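Local structure of putative tryptophan halogenase (Xanthomonas campestris pv. campestris, 6Y1W) at residues V132-D135 against F136-C140; E142-A145 against A146-G149; F474-G477 against I478-R481. The protein probably uses FAD to halogenate an aromatic substrate, as do other flavin-dependent members of the tryptophan halogenase family. All coordinates share one frame; numbering follows the deposited sequence.

Overall arrangement
All three contacts are local, partly buried and on the same side of the chain's centre. Contact 2, on helix 141-148, has four of eight touching residues buried, against two of eight in contact 3 on helix 468-486 and two of seven in contact 1; their centres lie about 20, 32 and 27 Å from that of the chain. Contact 1 is the bend leading into helix 141-148, and its Tyr139 packs against Leu475 and Ile478 of contact 3. Contacts 2 and 3 do not touch, yet Arg144 reaches the later part of helix 468-486. Each has an arginine–carboxylate pair, combined with a turn's side-chain-to-backbone bond in contact 1, an added amide in contact 2 and a ring–methyl contact in contact 3.

Contact 1 (V132-D135 against F136-C140)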
loop_
_atom_site.group_PDB
_atom_site.type_symbol
_atom_site.label_atom_id
_atom_site.label_comp_id
_atom_site.label_asym_id
_atom_site.label_seq_id
_atom_site.Cartn_x
_atom_site.Cartn_y
_atom_site.Cartn_z
ATOM N N VAL A 132 9.891 -19.538 27.041
ATOM C CA VAL A 132 8.464 -19.691 27.279
ATOM C C VAL A 132 7.655 -19.631 25.972
ATOM O O VAL A 132 6.476 -19.375 26.017
ATOM C CB VAL A 132 7.938 -18.673 28.317
ATOM C CG1 VAL A 132 8.675 -18.843 29.663
ATOM C CG2 VAL A 132 8.070 -17.200 27.846
ATOM N N ALA A 133 8.277 -19.949 24.830
ATOM C CA ALA A 133 7.592 -19.959 23.532
ATOM C C ALA A 133 7.427 -21.396 23.046
ATOM O O ALA A 133 8.361 -22.204 23.146
ATOM C CB ALA A 133 8.385 -19.185 22.472
ATOM N N ARG A 134 6.246 -21.703 22.502
ATOM C CA ARG A 134 6.029 -22.910 21.713
ATOM C C ARG A 134 6.424 -22.645 20.268
ATOM O O ARG A 134 6.839 -21.543 19.921
ATOM C CB ARG A 134 4.585 -23.357 21.836
ATOM C CG ARG A 134 4.245 -23.580 23.299
ATOM C CD ARG A 134 2.883 -24.068 23.464
ATOM N NE ARG A 134 2.583 -25.101 22.482
ATOM C CZ ARG A 134 2.130 -26.306 22.803
ATOM N NH1 ARG A 134 1.930 -26.615 24.083
ATOM N NH2 ARG A 134 1.881 -27.194 21.852
ATOM N N ASP A 135 6.364 -23.675 19.421
ATOM C CA ASP A 135 6.624 -23.462 17.998
ATOM C C ASP A 135 5.798 -22.282 17.485
ATOM O O ASP A 135 4.624 -22.134 17.828
ATOM C CB ASP A 135 6.277 -24.715 17.187
ATOM C CG ASP A 135 6.737 -24.611 15.725
ATOM O OD1 ASP A 135 7.921 -24.896 15.461
ATOM O OD2 ASP A 135 5.934 -24.225 14.844
ATOM N N PHE A 136 6.421 -21.451 16.639
ATOM C CA PHE A 136 5.740 -20.296 16.065
ATOM C C PHE A 136 4.408 -20.676 15.434
ATOM O O PHE A 136 3.441 -19.913 15.511
ATOM C CB PHE A 136 6.645 -19.645 15.005
ATOM C CG PHE A 136 6.201 -18.261 14.581
ATOM C CD1 PHE A 136 6.142 -17.238 15.502
ATOM C CD2 PHE A 136 5.891 -17.982 13.247
ATOM C CE1 PHE A 136 5.758 -15.954 15.138
ATOM C CE2 PHE A 136 5.497 -16.705 12.866
ATOM C CZ PHE A 136 5.420 -15.687 13.805
ATOM N N GLY A 137 4.336 -21.863 14.811
ATOM C CA GLY A 137 3.099 -22.254 14.129
ATOM C C GLY A 137 1.921 -22.480 15.059
ATOM O O GLY A 137 0.771 -22.368 14.627
ATOM N N ASP A 138 2.177 -22.774 16.345
ATOM C CA ASP A 138 1.096 -23.007 17.299
ATOM C C ASP A 138 0.216 -21.789 17.531
ATOM O O ASP A 138 -0.859 -21.927 18.124
ATOM C CB ASP A 138 1.644 -23.436 18.676
ATOM C CG ASP A 138 2.184 -24.867 18.660
ATOM O OD1 ASP A 138 2.133 -25.503 17.595
ATOM O OD2 ASP A 138 2.700 -25.360 19.691
ATOM N N TYR A 139 0.627 -20.613 17.075
ATOM C CA TYR A 139 -0.114 -19.384 17.319
ATOM C C TYR A 139 -0.897 -18.906 16.096
ATOM O O TYR A 139 -1.364 -17.772 16.092
ATOM C CB TYR A 139 0.858 -18.301 17.828
ATOM C CG TYR A 139 1.626 -18.810 19.039
ATOM C CD1 TYR A 139 1.030 -18.794 20.311
ATOM C CD2 TYR A 139 2.930 -19.290 18.916
ATOM C CE1 TYR A 139 1.727 -19.287 21.420
ATOM C CE2 TYR A 139 3.623 -19.788 20.041
ATOM C CZ TYR A 139 3.006 -19.758 21.279
ATOM O OH TYR A 139 3.648 -20.258 22.402
ATOM N N CYS A 140 -1.079 -19.763 15.088
ATOM C CA CYS A 140 -1.753 -19.411 13.835
ATOM C C CYS A 140 -2.832 -20.449 13.520
ATOM O O CYS A 140 -2.513 -21.630 13.314
ATOM C CB CYS A 140 -0.746 -19.367 12.688
ATOM S SG CYS A 140 -1.532 -18.958 11.122
HETATM O O HOH W 1 9.137 -22.140 15.699
HETATM O O HOH W 2 5.554 -26.414 20.075
#
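Phe136 and Asp135 are joined through a water, which accepts a hydrogen bond from the backbone N of Phe136 and makes a weak one to Asp135 OD1. The CG of Phe136 stands anti to the backbone N (chi1 -166°), which directs the ring to helices 120-129 and 442-451, where it meets Trp124 edge-to-face. Gly137 follows, and its N gives a hydrogen bond of 2.9 Å to Asp135 OD2, approaching from above the carboxylate plane. This closes an Asx turn.

The N of Asp138 adds a second closure, 2.9 Å to Asp135 O, so side chain and carbonyl of one aspartate hold the first turn of the 3-10 segment 136-138. At the other end of Asp138, OD2 is gripped side-on by Arg134: NE reaches it at 2.8 Å on the anti side, and NH2 at 3.0 Å from above the carboxylate plane. Both nitrogens thus serve a single oxygen, which lies in the guanidinium plane, and the two flat groups are turned 45° apart. A water that accepts from Asp135 N donates to this same OD2, so the bridge is also tied to the main chain.

Tyr139 turns its ring back toward Arg134, and its OH accepts a hydrogen bond from the backbone N of Arg134 at 3.0 Å, fairly straight. Asp135 O lies obliquely to the ring, 3.4 Å from CE2. The ring stands almost perpendicular to the guanidinium of Arg134, and beyond it lie Leu475 and Ile478 of helix 468-486. Cys140 is the N-cap residue of helix 141-148, its N bonded to Gly137 O.

Contact 2 (E142-A145 against A146-G149); sequences ELRA and AQEG
Leu143 lays its CD2 methyl against the amide of Gln147 one turn further along helix 141-148, 3.7 Å from CD. The packed side of the helix is made by Leu143, Ala145 and Ala146, all buried. Leu143 leans on Ile105 of strand 102-107, and the CB of Ala146 comes within 3.3 Å of Leu143 O. Ala146 also touches Val90, with its side chain about 8 Å from that of the predicted active-site Lys89, which places this face near the predicted active site. Gln147 borders both sides: its CD rests against Leu143, while its OE1 is turned to Arg144.

The other side is more open and polar. Arg144 starts out away from the following turn, but bends at chi2 and chi3 (-72° and -66°) bring its guanidinium back alongside Glu148. NH1 then divides its two hydrogens: one goes to Glu148 OE2 at 2.8 Å, on the anti lone pair, the other to Gln147 OE1 at 2.9 Å. Both acceptors lie at the guanidinium edge, near its plane, whereas the Glu148 carboxylate is turned 78° from that plane. NH2 adds a weak bond to OE2 at 3.3 Å, and a water spans this same pair. Gly149, with positive phi, ends the helix; its N gives a weak bond to Ala145 O, which Thr262 OG1 also meets.

The remaining edge of Arg144 is not idle, because NE forms a salt bridge with Glu483 of helix 468-486. The guanidinium is thus held by two glutamates and one amide oxygen, which should restrict its rotation, and its single positive charge, shared between Glu148 and Glu483, probably offsets part of their negative charge.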
loop_
_atom_site.group_PDB
_atom_site.type_symbol
_atom_site.label_atom_id
_atom_site.label_comp_id
_atom_site.label_asym_id
_atom_site.label_seq_id
_atom_site.Cartn_x
_atom_site.Cartn_y
_atom_site.Cartn_z
ATOM N N GLU A 142 -4.841 -20.929 10.833
ATOM C CA GLU A 142 -4.802 -21.595 9.530
ATOM C C GLU A 142 -3.725 -22.658 9.491
ATOM O O GLU A 142 -3.902 -23.728 8.886
ATOM C CB GLU A 142 -4.576 -20.567 8.413
ATOM C CG GLU A 142 -5.822 -19.751 8.104
ATOM C CD GLU A 142 -6.024 -18.537 9.029
ATOM O OE1 GLU A 142 -5.318 -18.360 10.053
ATOM O OE2 GLU A 142 -6.896 -17.707 8.692
ATOM N N LEU A 143 -2.586 -22.380 10.126
ATOM C CA LEU A 143 -1.505 -23.353 10.182
ATOM C C LEU A 143 -1.951 -24.601 10.937
ATOM O O LEU A 143 -1.721 -25.731 10.480
ATOM C CB LEU A 143 -0.257 -22.742 10.846
ATOM C CG LEU A 143 1.009 -23.615 10.749
ATOM C CD1 LEU A 143 2.272 -22.705 10.610
ATOM C CD2 LEU A 143 1.144 -24.524 11.980
ATOM N N ARG A 144 -2.613 -24.411 12.083
ATOM C CA ARG A 144 -3.100 -25.569 12.818
ATOM C C ARG A 144 -4.149 -26.337 12.007
ATOM O O ARG A 144 -4.221 -27.568 12.091
ATOM C CB ARG A 144 -3.671 -25.130 14.159
ATOM C CG ARG A 144 -2.587 -24.669 15.150
ATOM C CD ARG A 144 -1.763 -25.841 15.669
ATOM N NE ARG A 144 -2.656 -26.702 16.471
ATOM C CZ ARG A 144 -2.783 -28.022 16.346
ATOM N NH1 ARG A 144 -2.064 -28.704 15.463
ATOM N NH2 ARG A 144 -3.643 -28.685 17.141
ATOM N N ALA A 145 -4.956 -25.630 11.201
ATOM C CA ALA A 145 -5.917 -26.331 10.352
ATOM C C ALA A 145 -5.212 -27.148 9.273
ATOM O O ALA A 145 -5.723 -28.191 8.826
ATOM C CB ALA A 145 -6.885 -25.328 9.724
ATOM N N ALA A 146 -4.041 -26.691 8.837
ATOM C CA ALA A 146 -3.241 -27.503 7.926
ATOM C C ALA A 146 -2.755 -28.757 8.625
ATOM O O ALA A 146 -2.807 -29.844 8.055
ATOM C CB ALA A 146 -2.047 -26.688 7.389
ATOM N N GLN A 147 -2.295 -28.622 9.870
ATOM C CA GLN A 147 -1.772 -29.783 10.576
ATOM C C GLN A 147 -2.849 -30.813 10.847
ATOM O O GLN A 147 -2.554 -32.015 10.831
ATOM C CB GLN A 147 -1.143 -29.363 11.898
ATOM C CG GLN A 147 0.119 -28.564 11.616
ATOM C CD GLN A 147 0.819 -28.135 12.905
ATOM O OE1 GLN A 147 0.185 -27.778 13.891
ATOM N NE2 GLN A 147 2.154 -28.138 12.873
ATOM N N GLU A 148 -4.060 -30.373 11.165
ATOM C CA GLU A 148 -5.103 -31.296 11.609
ATOM C C GLU A 148 -6.090 -31.658 10.514
ATOM O O GLU A 148 -6.996 -32.462 10.773
ATOM C CB GLU A 148 -5.882 -30.703 12.792
ATOM C CG GLU A 148 -5.016 -30.340 14.007
ATOM C CD GLU A 148 -4.264 -31.512 14.564
ATOM O OE1 GLU A 148 -4.747 -32.667 14.398
ATOM O OE2 GLU A 148 -3.181 -31.295 15.176
ATOM N N GLY A 149 -5.984 -31.055 9.331
ATOM C CA GLY A 149 -6.865 -31.438 8.226
ATOM C C GLY A 149 -8.311 -31.027 8.401
ATOM O O GLY A 149 -9.230 -31.789 8.032
HETATM O O HOH W 3 -3.368 -31.566 18.165
#

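Contact 3 (F474-G477 against I478-R481); sequences FLEG and IRQR
The carbonyl oxygen of Phe474 is gripped twice: Ile478 N donates to it at 3.3 Å in a nearly straight helical bond (168°), and a water donates at 2.8 Å. That water in turn accepts from Arg481 NH2, lying in the plane of the guanidinium at its edge, and so joins the side chain of Arg481 to a carbonyl nearly two turns earlier. The arginine is bent at chi3 (-75°), which folds it back over the helix and brings one guanidinium face over Gly477 O, which lies 3.3 Å from its plane. The same oxygen takes the helical bond from Arg481 N.

Toward helix 120-129 the contact is apolar. CD1 of Ile478 sits over one face of the Phe474 ring, offset toward the rim, 4.0 Å from the ring centroid; this is a CH-pi contact, with CZ the nearest ring atom. Both side chains also rest on Phe120 of helix 120-129, and Ile478 touches Tyr139.

Glu476 and Arg479 lie side by side and pair through two nitrogens and two oxygens. The pairing holds in one of two modelled conformers of Glu476 and is doubtful for the other: here NE meets OE2 at 2.7 Å and NH2 meets OE1 at 2.9 Å, both on the syn side, with the flat groups nearly coplanar. Arg134 of the loop before helix 141-148 packs against this pair, bringing a second positive charge close to Arg479, probably offset by Glu476 and by Asp138, the salt-bridge partner of Arg134. Apolar residues turned toward a neighbouring helix, with a polar outer edge that carries, at least part of the time, an i to i+3 ion pair, are the marks of an amphipathic surface helix, here helix 468-486 laid against helix 120-129.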
loop_
_atom_site.group_PDB
_atom_site.type_symbol
_atom_site.label_atom_id
_atom_site.label_comp_id
_atom_site.label_asym_id
_atom_site.label_seq_id
_atom_site.Cartn_x
_atom_site.Cartn_y
_atom_site.Cartn_z
ATOM N N PHE A 474 0.370 -14.056 27.801
ATOM C CA PHE A 474 0.019 -13.501 26.502
ATOM C C PHE A 474 0.024 -14.595 25.436
ATOM O O PHE A 474 -0.954 -14.771 24.705
ATOM C CB PHE A 474 1.011 -12.383 26.162
ATOM C CG PHE A 474 0.869 -11.809 24.754
ATOM C CD1 PHE A 474 -0.339 -11.262 24.313
ATOM C CD2 PHE A 474 1.955 -11.805 23.892
ATOM C CE1 PHE A 474 -0.457 -10.726 23.004
ATOM C CE2 PHE A 474 1.838 -11.279 22.600
ATOM C CZ PHE A 474 0.622 -10.746 22.157
ATOM N N LEU A 475 1.122 -15.344 25.346
ATOM C CA LEU A 475 1.219 -16.386 24.324
ATOM C C LEU A 475 0.185 -17.493 24.555
ATOM O O LEU A 475 -0.450 -17.957 23.600
ATOM C CB LEU A 475 2.640 -16.947 24.296
ATOM C CG LEU A 475 3.548 -16.328 23.212
ATOM C CD1 LEU A 475 3.689 -14.809 23.279
ATOM C CD2 LEU A 475 4.913 -17.000 23.262
ATOM N N GLU A 476 -0.010 -17.921 25.808
ATOM C CA GLU A 476 -0.942 -19.021 26.070
ATOM C C GLU A 476 -2.391 -18.617 25.824
ATOM O O GLU A 476 -3.198 -19.456 25.408
ATOM C CB GLU A 476 -0.776 -19.547 27.501
ATOM C CG GLU A 476 0.289 -20.606 27.637
ATOM C CD GLU A 476 -0.013 -21.849 26.801
ATOM O OE1 GLU A 476 -0.810 -22.696 27.265
ATOM O OE2 GLU A 476 0.548 -21.972 25.683
ATOM N N GLY A 477 -2.751 -17.350 26.075
ATOM C CA GLY A 477 -4.097 -16.906 25.745
ATOM C C GLY A 477 -4.366 -16.991 24.255
ATOM O O GLY A 477 -5.435 -17.440 23.834
ATOM N N ILE A 478 -3.385 -16.587 23.439
ATOM C CA ILE A 478 -3.492 -16.767 21.984
ATOM C C ILE A 478 -3.635 -18.251 21.629
ATOM O O ILE A 478 -4.522 -18.641 20.849
ATOM C CB ILE A 478 -2.271 -16.136 21.285
ATOM C CG1 ILE A 478 -2.301 -14.596 21.407
ATOM C CG2 ILE A 478 -2.184 -16.566 19.815
ATOM C CD1 ILE A 478 -0.956 -13.980 21.110
ATOM N N ARG A 479 -2.769 -19.108 22.181
ATOM C CA ARG A 479 -2.824 -20.521 21.799
ATOM C C ARG A 479 -4.159 -21.148 22.200
ATOM O O ARG A 479 -4.702 -22.002 21.472
ATOM C CB ARG A 479 -1.654 -21.284 22.413
ATOM C CG ARG A 479 -1.450 -22.668 21.784
ATOM C CD ARG A 479 -0.229 -23.354 22.307
ATOM N NE ARG A 479 -0.369 -23.662 23.723
ATOM C CZ ARG A 479 -1.058 -24.700 24.172
ATOM N NH1 ARG A 479 -1.647 -25.519 23.306
ATOM N NH2 ARG A 479 -1.152 -24.920 25.474
ATOM N N GLN A 480 -4.708 -20.746 23.355
ATOM C CA GLN A 480 -5.992 -21.304 23.774
ATOM C C GLN A 480 -7.121 -20.873 22.856
ATOM O O GLN A 480 -8.030 -21.669 22.577
ATOM C CB GLN A 480 -6.313 -20.908 25.218
ATOM C CG GLN A 480 -5.405 -21.575 26.203
ATOM C CD GLN A 480 -5.531 -20.976 27.600
ATOM O OE1 GLN A 480 -6.293 -20.028 27.821
ATOM N NE2 GLN A 480 -4.764 -21.514 28.544
ATOM N N ARG A 481 -7.069 -19.630 22.363
ATOM C CA ARG A 481 -8.074 -19.177 21.419
ATOM C C ARG A 481 -7.934 -19.907 20.077
ATOM O O ARG A 481 -8.932 -20.352 19.507
ATOM C CB ARG A 481 -7.982 -17.663 21.267
ATOM C CG ARG A 481 -8.466 -16.913 22.540
ATOM C CD ARG A 481 -8.562 -15.407 22.323
ATOM N NE ARG A 481 -7.244 -14.773 22.318
ATOM C CZ ARG A 481 -6.585 -14.396 23.412
ATOM N NH1 ARG A 481 -7.115 -14.576 24.618
ATOM N NH2 ARG A 481 -5.393 -13.836 23.297
HETATM O O HOH W 4 -3.355 -13.339 24.874
#